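Local atomic coordinates of ribosomal RNA small subunit methyltransferase E (Bacillus subtilis, PDB entry 1VHK), a protein that probably methylates N3 of a single uridine in the 16S RNA of the assembled 30S ribosomal subunit, with S-adenosyl-L-methionine as methyl donor. Residues A[84-89]-A[202-207]; A[109-114]-A[152-157]; A[115-120]-A[210-215]. All coordinates share one frame; numbering follows the deposited sequence.

Contact 1: residues A[84-89]-A[202-207]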
ATOM      1  N   TYR A  84       9.241  -1.464  11.218  1.00 29.45           N
ATOM      2  CA  TYR A  84       9.463  -2.888  11.139  1.00 28.79           C
ATOM      3  C   TYR A  84       8.143  -3.663  11.172  1.00 28.67           C
ATOM      4  O   TYR A  84       7.372  -3.546  12.121  1.00 28.97           O
ATOM      5  CB  TYR A  84      10.313  -3.376  12.297  1.00 29.40           C
ATOM      6  CG  TYR A  84      11.755  -2.951  12.232  1.00 31.51           C
ATOM      7  CD1 TYR A  84      12.771  -3.893  12.087  1.00 32.85           C
ATOM      8  CD2 TYR A  84      12.108  -1.621  12.342  1.00 32.80           C
ATOM      9  CE1 TYR A  84      14.101  -3.502  12.077  1.00 34.36           C
ATOM     10  CE2 TYR A  84      13.427  -1.209  12.335  1.00 33.95           C
ATOM     11  CZ  TYR A  84      14.412  -2.162  12.196  1.00 35.57           C
ATOM     12  OH  TYR A  84      15.722  -1.758  12.196  1.00 38.60           O
ATOM     13  N   ILE A  85       7.943  -4.491  10.166  1.00 28.03           N
ATOM     14  CA  ILE A  85       6.737  -5.291  10.060  1.00 29.01           C
ATOM     15  C   ILE A  85       6.980  -6.714  10.558  1.00 29.82           C
ATOM     16  O   ILE A  85       7.746  -7.467   9.969  1.00 29.82           O
ATOM     17  CB  ILE A  85       6.230  -5.349   8.599  1.00 26.94           C
ATOM     18  CG1 ILE A  85       6.194  -3.962   7.979  1.00 25.26           C
ATOM     19  CG2 ILE A  85       4.861  -6.007   8.540  1.00 26.93           C
ATOM     20  CD1 ILE A  85       5.424  -2.920   8.746  1.00 24.75           C
ATOM     21  N   ALA A  86       6.307  -7.096  11.643  1.00 29.99           N
ATOM     22  CA  ALA A  86       6.372  -8.485  12.100  1.00 30.01           C
ATOM     23  C   ALA A  86       5.109  -9.227  11.658  1.00 29.56           C
ATOM     24  O   ALA A  86       4.056  -8.927  12.235  1.00 30.98           O
ATOM     25  CB  ALA A  86       6.483  -8.549  13.618  1.00 30.38           C
ATOM     26  N   SER A  87       5.196 -10.235  10.782  1.00 28.78           N
ATOM     27  CA  SER A  87       3.980 -10.940  10.406  1.00 30.92           C
ATOM     28  C   SER A  87       3.882 -12.395  10.810  1.00 31.08           C
ATOM     29  O   SER A  87       4.694 -13.252  10.435  1.00 31.62           O
ATOM     30  CB  SER A  87       3.745 -10.830   8.887  1.00 32.40           C
ATOM     31  OG  SER A  87       4.039  -9.544   8.395  1.00 35.08           O
ATOM     32  N   GLY A  88       2.791 -12.794  11.459  1.00 32.08           N
ATOM     33  CA  GLY A  88       2.618 -14.244  11.728  1.00 35.13           C
ATOM     34  C   GLY A  88       2.463 -14.988  10.395  1.00 37.81           C
ATOM     35  O   GLY A  88       1.561 -14.702   9.593  1.00 37.13           O
ATOM     36  N   LEU A  89       3.358 -15.949  10.138  1.00 38.93           N
ATOM     37  CA  LEU A  89       3.369 -16.677   8.876  1.00 39.19           C
ATOM     38  C   LEU A  89       1.983 -16.896   8.289  1.00 38.66           C
ATOM     39  O   LEU A  89       1.208 -17.687   8.831  1.00 40.30           O
ATOM     40  CB  LEU A  89       4.094 -17.995   9.011  1.00 42.25           C
ATOM     41  CG  LEU A  89       5.563 -18.119   8.655  1.00 46.51           C
ATOM     42  CD1 LEU A  89       6.038 -17.056   7.681  1.00 44.63           C
ATOM     43  CD2 LEU A  89       6.458 -18.121   9.895  1.00 46.48           C
ATOM     44  N   LEU A 202       8.121  -1.044  15.740  1.00 30.34           N
ATOM     45  CA  LEU A 202       7.796  -2.427  15.495  1.00 28.19           C
ATOM     46  C   LEU A 202       6.270  -2.590  15.536  1.00 27.48           C
ATOM     47  O   LEU A 202       5.645  -2.027  16.419  1.00 25.89           O
ATOM     48  CB  LEU A 202       8.395  -3.375  16.545  1.00 25.20           C
ATOM     49  CG  LEU A 202       7.961  -4.847  16.345  1.00 23.74           C
ATOM     50  CD1 LEU A 202       8.583  -5.382  15.062  1.00 25.97           C
ATOM     51  CD2 LEU A 202       8.321  -5.694  17.537  1.00 26.10           C
ATOM     52  N   ILE A 203       5.719  -3.244  14.524  1.00 28.71           N
ATOM     53  CA  ILE A 203       4.275  -3.458  14.430  1.00 28.74           C
ATOM     54  C   ILE A 203       4.034  -4.947  14.194  1.00 30.61           C
ATOM     55  O   ILE A 203       4.598  -5.485  13.228  1.00 32.09           O
ATOM     56  CB  ILE A 203       3.605  -2.686  13.278  1.00 24.06           C
ATOM     57  CG1 ILE A 203       3.999  -1.218  13.214  1.00 21.97           C
ATOM     58  CG2 ILE A 203       2.080  -2.791  13.402  1.00 21.05           C
ATOM     59  CD1 ILE A 203       3.367  -0.423  12.101  1.00 18.27           C
ATOM     60  N   VAL A 204       3.384  -5.650  15.127  1.00 31.66           N
ATOM     61  CA  VAL A 204       3.214  -7.095  14.874  1.00 30.29           C
ATOM     62  C   VAL A 204       1.794  -7.404  14.500  1.00 30.49           C
ATOM     63  O   VAL A 204       0.836  -6.869  15.058  1.00 30.52           O
ATOM     64  CB  VAL A 204       3.755  -7.960  15.999  1.00 33.54           C
ATOM     65  CG1 VAL A 204       4.490  -7.138  17.052  1.00 33.10           C
ATOM     66  CG2 VAL A 204       2.713  -8.860  16.642  1.00 32.92           C
ATOM     67  N   PHE A 205       1.625  -8.273  13.496  1.00 31.18           N
ATOM     68  CA  PHE A 205       0.291  -8.682  13.044  1.00 30.64           C
ATOM     69  C   PHE A 205       0.086 -10.176  13.245  1.00 31.16           C
ATOM     70  O   PHE A 205       1.053 -10.944  13.115  1.00 33.34           O
ATOM     71  CB  PHE A 205       0.187  -8.380  11.520  1.00 26.32           C
ATOM     72  CG  PHE A 205       0.498  -6.948  11.204  1.00 20.11           C
ATOM     73  CD1 PHE A 205       1.794  -6.549  10.978  1.00 18.51           C
ATOM     74  CD2 PHE A 205      -0.520  -6.013  11.153  1.00 19.97           C
ATOM     75  CE1 PHE A 205       2.092  -5.226  10.749  1.00 22.65           C
ATOM     76  CE2 PHE A 205      -0.235  -4.686  10.888  1.00 22.31           C
ATOM     77  CZ  PHE A 205       1.072  -4.300  10.658  1.00 23.72           C
ATOM     78  N   GLY A 206      -1.130 -10.648  13.396  1.00 31.63           N
ATOM     79  CA  GLY A 206      -1.315 -12.113  13.538  1.00 35.61           C
ATOM     80  C   GLY A 206      -1.618 -12.690  12.146  1.00 36.91           C
ATOM     81  O   GLY A 206      -1.736 -11.928  11.199  1.00 36.14           O
ATOM     82  N   PRO A 207      -1.766 -14.000  12.068  1.00 37.02           N
ATOM     83  CA  PRO A 207      -2.057 -14.698  10.814  1.00 37.51           C
ATOM     84  C   PRO A 207      -3.559 -14.765  10.580  1.00 38.76           C
ATOM     85  O   PRO A 207      -4.299 -14.116  11.326  1.00 37.13           O
ATOM     86  CB  PRO A 207      -1.522 -16.101  11.088  1.00 37.78           C
ATOM     87  CG  PRO A 207      -1.757 -16.301  12.551  1.00 36.12           C
ATOM     88  CD  PRO A 207      -1.530 -14.945  13.174  1.00 36.31           C
TER
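Ile85 lays its CG2 branch obliquely against the Phe205 ring, 3.6 Å from CE1. With CG anti to the carbonyl carbon of its own residue (chi1 -55°), Phe205 carries the ring back along the strand, so that it reaches Ile85 rather than Ser87, its direct neighbour in register. The carbonyl oxygen of Ala86 sits at the ring edge, near the plane. Pro240 of helix 239-253 packs on both Ile85 and Phe205. Beneath these side chains, strands 82-88 and 200-205 run parallel in the middle of the six-stranded sheet of the SPOUT methyltransferase domain. Four backbone hydrogen bonds join them in the usual parallel zigzag: Ile203 N to Tyr84 O, Ala86 N to Ile203 O at 2.8 Å, Phe205 N to Ala86 O at 2.8 Å, and Gly88 N to Phe205 O. On the other face the small Ala86 packs against two residues of the neighbouring strand, its CB 3.7 Å from Val204 CB and 4.1 Å from Leu202 CD1. Leu202 reaches that far because its CG lies anti to the backbone N (chi1 176°), which also brings CD1 within 3.8 Å of Tyr84 CB. The Tyr84 ring itself turns off to meet Phe169 edge to face. Further along, Pro207 CB rests 3.7 Å from Gly88 O.

Contact 2: residues A[109-114]-A[152-157]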
ATOM      1  N   ALA A 109      11.920  -2.986   7.391  1.00 24.81           N
ATOM      2  CA  ALA A 109      12.459  -4.364   7.459  1.00 25.72           C
ATOM      3  C   ALA A 109      11.294  -5.298   7.755  1.00 25.57           C
ATOM      4  O   ALA A 109      10.257  -4.769   8.118  1.00 23.59           O
ATOM      5  CB  ALA A 109      13.526  -4.472   8.537  1.00 23.55           C
ATOM      6  N   PHE A 110      11.456  -6.597   7.411  1.00 24.81           N
ATOM      7  CA  PHE A 110      10.343  -7.505   7.694  1.00 24.38           C
ATOM      8  C   PHE A 110      10.793  -8.616   8.618  1.00 26.10           C
ATOM      9  O   PHE A 110      11.958  -9.028   8.620  1.00 28.56           O
ATOM     10  CB  PHE A 110       9.758  -8.087   6.417  1.00 22.10           C
ATOM     11  CG  PHE A 110       9.222  -7.107   5.435  1.00 16.99           C
ATOM     12  CD1 PHE A 110       7.903  -6.729   5.440  1.00 14.63           C
ATOM     13  CD2 PHE A 110      10.092  -6.525   4.510  1.00 18.08           C
ATOM     14  CE1 PHE A 110       7.425  -5.835   4.490  1.00 19.73           C
ATOM     15  CE2 PHE A 110       9.633  -5.607   3.581  1.00 16.66           C
ATOM     16  CZ  PHE A 110       8.289  -5.278   3.569  1.00 19.34           C
ATOM     17  N   ILE A 111       9.931  -9.034   9.529  1.00 27.20           N
ATOM     18  CA  ILE A 111      10.293 -10.088  10.489  1.00 27.90           C
ATOM     19  C   ILE A 111       9.143 -11.101  10.569  1.00 28.58           C
ATOM     20  O   ILE A 111       8.172 -10.812  11.266  1.00 29.55           O
ATOM     21  CB  ILE A 111      10.453  -9.522  11.906  1.00 26.91           C
ATOM     22  CG1 ILE A 111      11.509  -8.403  11.969  1.00 25.22           C
ATOM     23  CG2 ILE A 111      10.791 -10.644  12.866  1.00 26.75           C
ATOM     24  CD1 ILE A 111      11.409  -7.640  13.277  1.00 26.88           C
ATOM     25  N   PRO A 112       9.249 -12.198   9.855  1.00 28.07           N
ATOM     26  CA  PRO A 112       8.232 -13.240   9.858  1.00 28.15           C
ATOM     27  C   PRO A 112       8.383 -14.072  11.122  1.00 27.95           C
ATOM     28  O   PRO A 112       9.524 -14.256  11.579  1.00 27.21           O
ATOM     29  CB  PRO A 112       8.549 -14.069   8.622  1.00 28.40           C
ATOM     30  CG  PRO A 112       9.597 -13.329   7.890  1.00 28.31           C
ATOM     31  CD  PRO A 112      10.370 -12.564   8.957  1.00 28.14           C
ATOM     32  N   PHE A 113       7.295 -14.579  11.681  1.00 27.92           N
ATOM     33  CA  PHE A 113       7.481 -15.357  12.918  1.00 30.75           C
ATOM     34  C   PHE A 113       6.436 -16.424  13.035  1.00 31.55           C
ATOM     35  O   PHE A 113       5.347 -16.239  12.493  1.00 32.20           O
ATOM     36  CB  PHE A 113       7.519 -14.431  14.145  1.00 30.89           C
ATOM     37  CG  PHE A 113       6.190 -13.790  14.441  1.00 28.76           C
ATOM     38  CD1 PHE A 113       5.898 -12.517  13.987  1.00 24.63           C
ATOM     39  CD2 PHE A 113       5.230 -14.478  15.154  1.00 29.64           C
ATOM     40  CE1 PHE A 113       4.668 -11.957  14.244  1.00 26.38           C
ATOM     41  CE2 PHE A 113       3.983 -13.939  15.373  1.00 30.22           C
ATOM     42  CZ  PHE A 113       3.698 -12.667  14.906  1.00 29.48           C
ATOM     43  N   GLN A 114       6.797 -17.554  13.664  1.00 33.86           N
ATOM     44  CA  GLN A 114       5.788 -18.629  13.793  1.00 35.45           C
ATOM     45  C   GLN A 114       4.705 -18.151  14.744  1.00 37.08           C
ATOM     46  O   GLN A 114       5.060 -17.691  15.851  1.00 39.47           O
ATOM     47  CB  GLN A 114       6.418 -19.894  14.387  1.00 35.00           C
ATOM     48  CG  GLN A 114       5.586 -21.149  14.201  1.00 34.34           C
ATOM     49  CD  GLN A 114       5.325 -21.487  12.750  1.00 41.05           C
ATOM     50  OE1 GLN A 114       6.232 -21.355  11.898  1.00 47.65           O
ATOM     51  NE2 GLN A 114       4.105 -21.910  12.407  1.00 35.06           N
ATOM     52  N   ARG A 152      15.425  -5.178   4.557  1.00 36.37           N
ATOM     53  CA  ARG A 152      15.910  -6.472   4.976  1.00 38.12           C
ATOM     54  C   ARG A 152      14.790  -7.381   5.455  1.00 37.53           C
ATOM     55  O   ARG A 152      13.759  -6.967   5.995  1.00 38.17           O
ATOM     56  CB  ARG A 152      17.012  -6.317   6.017  1.00 45.40           C
ATOM     57  CG  ARG A 152      17.408  -7.599   6.726  1.00 54.11           C
ATOM     58  CD  ARG A 152      18.856  -7.587   7.180  1.00 61.21           C
ATOM     59  NE  ARG A 152      19.040  -6.980   8.493  1.00 65.78           N
ATOM     60  CZ  ARG A 152      19.073  -7.643   9.642  1.00 68.74           C
ATOM     61  NH1 ARG A 152      19.241  -6.957  10.772  1.00 69.24           N
ATOM     62  NH2 ARG A 152      18.951  -8.967   9.673  1.00 68.06           N
ATOM     63  N   VAL A 153      14.864  -8.632   5.038  1.00 38.37           N
ATOM     64  CA  VAL A 153      13.879  -9.649   5.423  1.00 41.49           C
ATOM     65  C   VAL A 153      14.585 -10.612   6.381  1.00 43.89           C
ATOM     66  O   VAL A 153      15.638 -11.176   6.049  1.00 45.50           O
ATOM     67  CB  VAL A 153      13.315 -10.402   4.223  1.00 37.71           C
ATOM     68  CG1 VAL A 153      12.051 -11.177   4.591  1.00 37.66           C
ATOM     69  CG2 VAL A 153      13.028  -9.476   3.066  1.00 36.32           C
HETATM   70  N   MSE A 154      14.103 -10.724   7.603  1.00 46.16           N
HETATM   71  CA  MSE A 154      14.826 -11.539   8.594  1.00 48.45           C
HETATM   72  C   MSE A 154      14.470 -12.999   8.498  1.00 47.35           C
HETATM   73  O   MSE A 154      13.688 -13.426   7.644  1.00 45.52           O
HETATM   74  CB  MSE A 154      14.573 -10.956   9.982  1.00 57.27           C
HETATM   75  CG  MSE A 154      14.812  -9.439  10.040  1.00 66.89           C
HETATM   76 SE   MSE A 154      15.130  -8.862  11.854  1.00 81.72          SE
HETATM   77  CE  MSE A 154      16.812  -9.713  12.158  1.00 79.03           C
ATOM     78  N   ASP A 155      15.064 -13.812   9.376  1.00 48.24           N
ATOM     79  CA  ASP A 155      14.739 -15.250   9.363  1.00 48.59           C
ATOM     80  C   ASP A 155      13.450 -15.477  10.139  1.00 47.87           C
ATOM     81  O   ASP A 155      13.122 -14.684  11.029  1.00 48.84           O
ATOM     82  CB  ASP A 155      15.858 -16.070   9.964  1.00 53.38           C
ATOM     83  CG  ASP A 155      16.908 -16.472   8.950  1.00 58.75           C
ATOM     84  OD1 ASP A 155      18.112 -16.327   9.273  1.00 60.71           O
ATOM     85  OD2 ASP A 155      16.506 -16.925   7.852  1.00 61.44           O
ATOM     86  N   VAL A 156      12.669 -16.480   9.754  1.00 46.60           N
ATOM     87  CA  VAL A 156      11.438 -16.709  10.525  1.00 46.19           C
ATOM     88  C   VAL A 156      11.787 -16.905  11.999  1.00 45.21           C
ATOM     89  O   VAL A 156      12.743 -17.542  12.409  1.00 43.89           O
ATOM     90  CB  VAL A 156      10.585 -17.813   9.947  1.00 47.69           C
ATOM     91  CG1 VAL A 156      10.667 -17.784   8.416  1.00 45.81           C
ATOM     92  CG2 VAL A 156      10.961 -19.179  10.476  1.00 51.36           C
ATOM     93  N   HIS A 157      11.092 -16.121  12.825  1.00 44.33           N
ATOM     94  CA  HIS A 157      11.303 -16.060  14.243  1.00 41.21           C
ATOM     95  C   HIS A 157      10.300 -16.928  14.994  1.00 41.22           C
ATOM     96  O   HIS A 157       9.147 -17.051  14.600  1.00 38.98           O
ATOM     97  CB  HIS A 157      11.084 -14.611  14.753  1.00 36.43           C
ATOM     98  CG  HIS A 157      12.272 -13.718  14.629  1.00 29.24           C
ATOM     99  ND1 HIS A 157      12.962 -13.542  13.472  1.00 27.38           N
ATOM    100  CD2 HIS A 157      12.877 -12.922  15.554  1.00 28.43           C
ATOM    101  CE1 HIS A 157      13.981 -12.719  13.681  1.00 28.95           C
ATOM    102  NE2 HIS A 157      13.945 -12.310  14.936  1.00 25.91           N
TER
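Phe110 is held through both its backbone N-H and its carbonyl: its N donates to Arg152 O at 2.7 Å, and its O accepts from Met154 N at 2.9 Å. A parallel pairing would next ask residue 112 for an N-H, but Pro112 has none; its CD instead lies 3.7 Å from Met154 O. The chain at Asp155 and Val156 loops outward, and pairing resumes one residue out of step, His157 N bonding to Pro112 O and Gln114 N to His157 O. The loop is braced from within, since His157 ND1 donates to Asp155 O at 2.7 Å, with that oxygen in the plane of the ring. This bond probably fixes the turn of the imidazole, and Ile111 uses the face so presented: its CG2, anti to the backbone N (CG1 at chi1 -58°), stands over the ring centre, 3.8 Å from the centroid, in a CH-pi contact. From the same isoleucine CG1 meets the selenium of Met154, a selenomethionine, at 3.7 Å, the two side chains lying alongside. Trp134 of helix 131-144 packs on Pro112, Val153 and Val156. Strand 152-153 is the outermost strand of this SPOUT-domain sheet within the chain, and its short regular pairing, cut off by a proline, is continued by an irregular loop whose own histidine bonds Asp155 O, a carbonyl that takes no part in the bonds between the two segments.

Contact 3: residues A[115-120]-A[210-215]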
ATOM      1  N   ALA A 115       3.447 -18.225  14.388  1.00 37.25           N
ATOM      2  CA  ALA A 115       2.412 -17.796  15.358  1.00 36.96           C
ATOM      3  C   ALA A 115       1.510 -18.967  15.731  1.00 36.63           C
ATOM      4  O   ALA A 115       1.201 -19.822  14.898  1.00 32.99           O
ATOM      5  CB  ALA A 115       1.646 -16.630  14.767  1.00 33.23           C
ATOM      6  N   ALA A 116       0.922 -18.928  16.924  1.00 37.55           N
ATOM      7  CA  ALA A 116       0.067 -19.996  17.422  1.00 40.00           C
ATOM      8  C   ALA A 116      -0.943 -20.461  16.392  1.00 43.36           C
ATOM      9  O   ALA A 116      -1.116 -21.677  16.157  1.00 42.94           O
ATOM     10  CB  ALA A 116      -0.606 -19.572  18.713  1.00 37.94           C
ATOM     11  N   ARG A 117      -1.619 -19.521  15.715  1.00 44.90           N
ATOM     12  CA  ARG A 117      -2.570 -19.891  14.687  1.00 47.08           C
ATOM     13  C   ARG A 117      -1.964 -19.994  13.298  1.00 48.82           C
ATOM     14  O   ARG A 117      -2.725 -20.213  12.349  1.00 48.43           O
ATOM     15  CB  ARG A 117      -3.778 -18.958  14.679  1.00 48.17           C
ATOM     16  CG  ARG A 117      -4.756 -19.274  15.806  1.00 47.92           C
ATOM     17  CD  ARG A 117      -5.347 -18.002  16.368  1.00 50.88           C
ATOM     18  NE  ARG A 117      -6.279 -18.279  17.462  1.00 52.49           N
ATOM     19  CZ  ARG A 117      -7.166 -17.376  17.872  1.00 54.28           C
ATOM     20  NH1 ARG A 117      -7.226 -16.177  17.311  1.00 53.37           N
ATOM     21  NH2 ARG A 117      -8.016 -17.705  18.833  1.00 55.87           N
ATOM     22  N   SER A 118      -0.659 -19.828  13.140  1.00 50.93           N
ATOM     23  CA  SER A 118      -0.017 -20.003  11.844  1.00 54.96           C
ATOM     24  C   SER A 118      -0.214 -21.466  11.401  1.00 59.37           C
ATOM     25  O   SER A 118       0.382 -22.379  11.956  1.00 59.19           O
ATOM     26  CB  SER A 118       1.468 -19.703  11.882  1.00 49.32           C
ATOM     27  OG  SER A 118       1.766 -18.347  11.802  1.00 46.81           O
ATOM     28  N   VAL A 119      -1.025 -21.657  10.384  1.00 64.51           N
ATOM     29  CA  VAL A 119      -1.379 -22.944   9.844  1.00 70.80           C
ATOM     30  C   VAL A 119      -0.226 -23.670   9.174  1.00 74.12           C
ATOM     31  O   VAL A 119      -0.294 -24.887   8.971  1.00 74.82           O
ATOM     32  CB  VAL A 119      -2.564 -22.853   8.854  1.00 72.25           C
ATOM     33  CG1 VAL A 119      -3.549 -21.783   9.301  1.00 71.41           C
ATOM     34  CG2 VAL A 119      -2.086 -22.608   7.433  1.00 72.71           C
ATOM     35  N   VAL A 120       0.809 -22.939   8.797  1.00 76.79           N
ATOM     36  CA  VAL A 120       1.947 -23.509   8.097  1.00 79.28           C
ATOM     37  C   VAL A 120       3.147 -23.702   9.001  1.00 79.75           C
ATOM     38  O   VAL A 120       3.445 -22.866   9.849  1.00 80.42           O
ATOM     39  CB  VAL A 120       2.311 -22.621   6.887  1.00 82.19           C
ATOM     40  CG1 VAL A 120       1.108 -22.484   5.959  1.00 81.54           C
ATOM     41  CG2 VAL A 120       2.794 -21.250   7.333  1.00 82.81           C
ATOM     42  N   GLY A 210      -5.305 -15.048  13.495  1.00 48.15           N
ATOM     43  CA  GLY A 210      -5.192 -13.853  14.342  1.00 48.69           C
ATOM     44  C   GLY A 210      -4.351 -14.158  15.572  1.00 48.84           C
ATOM     45  O   GLY A 210      -4.150 -15.332  15.909  1.00 48.93           O
ATOM     46  N   LEU A 211      -3.802 -13.129  16.211  1.00 49.04           N
ATOM     47  CA  LEU A 211      -3.005 -13.385  17.422  1.00 50.24           C
ATOM     48  C   LEU A 211      -3.908 -14.018  18.480  1.00 50.70           C
ATOM     49  O   LEU A 211      -5.134 -14.031  18.344  1.00 51.44           O
ATOM     50  CB  LEU A 211      -2.324 -12.144  17.944  1.00 49.04           C
ATOM     51  CG  LEU A 211      -1.201 -11.549  17.078  1.00 46.52           C
ATOM     52  CD1 LEU A 211      -1.053 -10.064  17.352  1.00 44.42           C
ATOM     53  CD2 LEU A 211       0.103 -12.288  17.333  1.00 44.62           C
ATOM     54  N   THR A 212      -3.286 -14.602  19.489  1.00 51.06           N
ATOM     55  CA  THR A 212      -4.060 -15.285  20.546  1.00 51.93           C
ATOM     56  C   THR A 212      -4.116 -14.468  21.808  1.00 51.62           C
ATOM     57  O   THR A 212      -3.179 -13.682  22.071  1.00 52.28           O
ATOM     58  CB  THR A 212      -3.401 -16.663  20.756  1.00 52.71           C
ATOM     59  OG1 THR A 212      -4.414 -17.665  20.784  1.00 54.43           O
ATOM     60  CG2 THR A 212      -2.532 -16.733  21.984  1.00 51.39           C
ATOM     61  N   GLU A 213      -5.101 -14.662  22.670  1.00 51.79           N
ATOM     62  CA  GLU A 213      -5.167 -13.934  23.945  1.00 52.71           C
ATOM     63  C   GLU A 213      -3.844 -14.071  24.703  1.00 52.04           C
ATOM     64  O   GLU A 213      -3.280 -13.088  25.190  1.00 51.80           O
ATOM     65  CB  GLU A 213      -6.305 -14.425  24.819  1.00 56.94           C
ATOM     66  CG  GLU A 213      -7.690 -14.349  24.217  1.00 61.04           C
ATOM     67  CD  GLU A 213      -8.806 -14.671  25.189  1.00 63.81           C
ATOM     68  OE1 GLU A 213      -8.542 -14.773  26.409  1.00 64.92           O
ATOM     69  OE2 GLU A 213      -9.970 -14.819  24.743  1.00 63.79           O
ATOM     70  N   ALA A 214      -3.335 -15.298  24.764  1.00 50.85           N
ATOM     71  CA  ALA A 214      -2.067 -15.569  25.421  1.00 50.99           C
ATOM     72  C   ALA A 214      -0.957 -14.703  24.836  1.00 51.42           C
ATOM     73  O   ALA A 214      -0.332 -13.941  25.580  1.00 52.33           O
ATOM     74  CB  ALA A 214      -1.721 -17.039  25.349  1.00 48.29           C
ATOM     75  N   GLU A 215      -0.799 -14.744  23.530  1.00 51.87           N
ATOM     76  CA  GLU A 215       0.160 -13.985  22.757  1.00 50.82           C
ATOM     77  C   GLU A 215       0.079 -12.483  23.000  1.00 49.17           C
ATOM     78  O   GLU A 215       1.108 -11.821  23.192  1.00 47.03           O
ATOM     79  CB  GLU A 215      -0.040 -14.277  21.249  1.00 52.89           C
ATOM     80  CG  GLU A 215       0.490 -15.635  20.822  1.00 52.87           C
ATOM     81  CD  GLU A 215       0.053 -16.027  19.421  1.00 52.73           C
ATOM     82  OE1 GLU A 215       0.808 -16.736  18.720  1.00 49.94           O
ATOM     83  OE2 GLU A 215      -1.068 -15.611  19.055  1.00 52.57           O
TER
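A carboxylate near the start of one helix and an arginine from a facing turn make this a polar loop-to-helix contact beyond the C-terminal ends of the strands of the SPOUT-domain sheet, where the loop after strand 109-113 meets the start of helix 213-221. The loop side is a type I beta turn from Ala115 to Ser118, closed by the backbone bond Ser118 N to Ala115 O and by Ala115 N donating to Ser118 OG. Its shape leaves Ala116 N pointing at the helix, where Glu215 OE1 receives it at 2.8 Å on the syn side of the carboxylate, 23° out of its plane. The methyl group of Ala116 lies against the same group, CB 3.7 Å from Glu215 CD. The other oxygen, OE2, lies close to Thr212 N, a bond too short to be certain; Thr212 sits at the N-cap position with no capping bond from its side chain. Replacing Glu215 by an alanine would probably leave the Ala116 N-H without its acceptor and free the turn to shift against the helix start. Arg117 reaches across from the next position. Its chain bends at chi2 (143°), bringing CD beside Gly210 O, which lies near the plane of the guanidinium at its edge, and letting NH1 make a weak hydrogen bond of 3.5 Å to Gly210 O; a second weak one goes to Gly209 O. Thr212 OG1 stands over one face of the guanidinium, 3.9 Å from Arg117 NE and offset toward the rim. Gly210 has a positive phi (104°), a conformation that suits a residue without a side chain. Arg117 meets carbonyl oxygens through weak bonds, while one carboxylate, placed where the helix dipole would probably favour its negative charge, ties the turn to the helix start through the Ala116 N-H.

Contacts 1 and 2 belong to one sheet, their centres 9 Å apart: strand 82-88 is shared out between 200-205 on one side and 109-113 on the other, with Ile85 O and Ile111 N 2.7 Å apart in a probable hydrogen bond. Contact 3 joins the loops that leave two of these strands, its centre 11 Å from contact 1 and 16 Å from contact 2. Ser118 OG ties it to Leu89 O at 3.1 Å, and Val120 O to Gln114 NE2 at 2.8 Å. In SPOUT relatives the cofactor lies among the knotted loops at this end of the sheet, so the loop from Gly206 to Gly210 probably borders the S-adenosyl-L-methionine site.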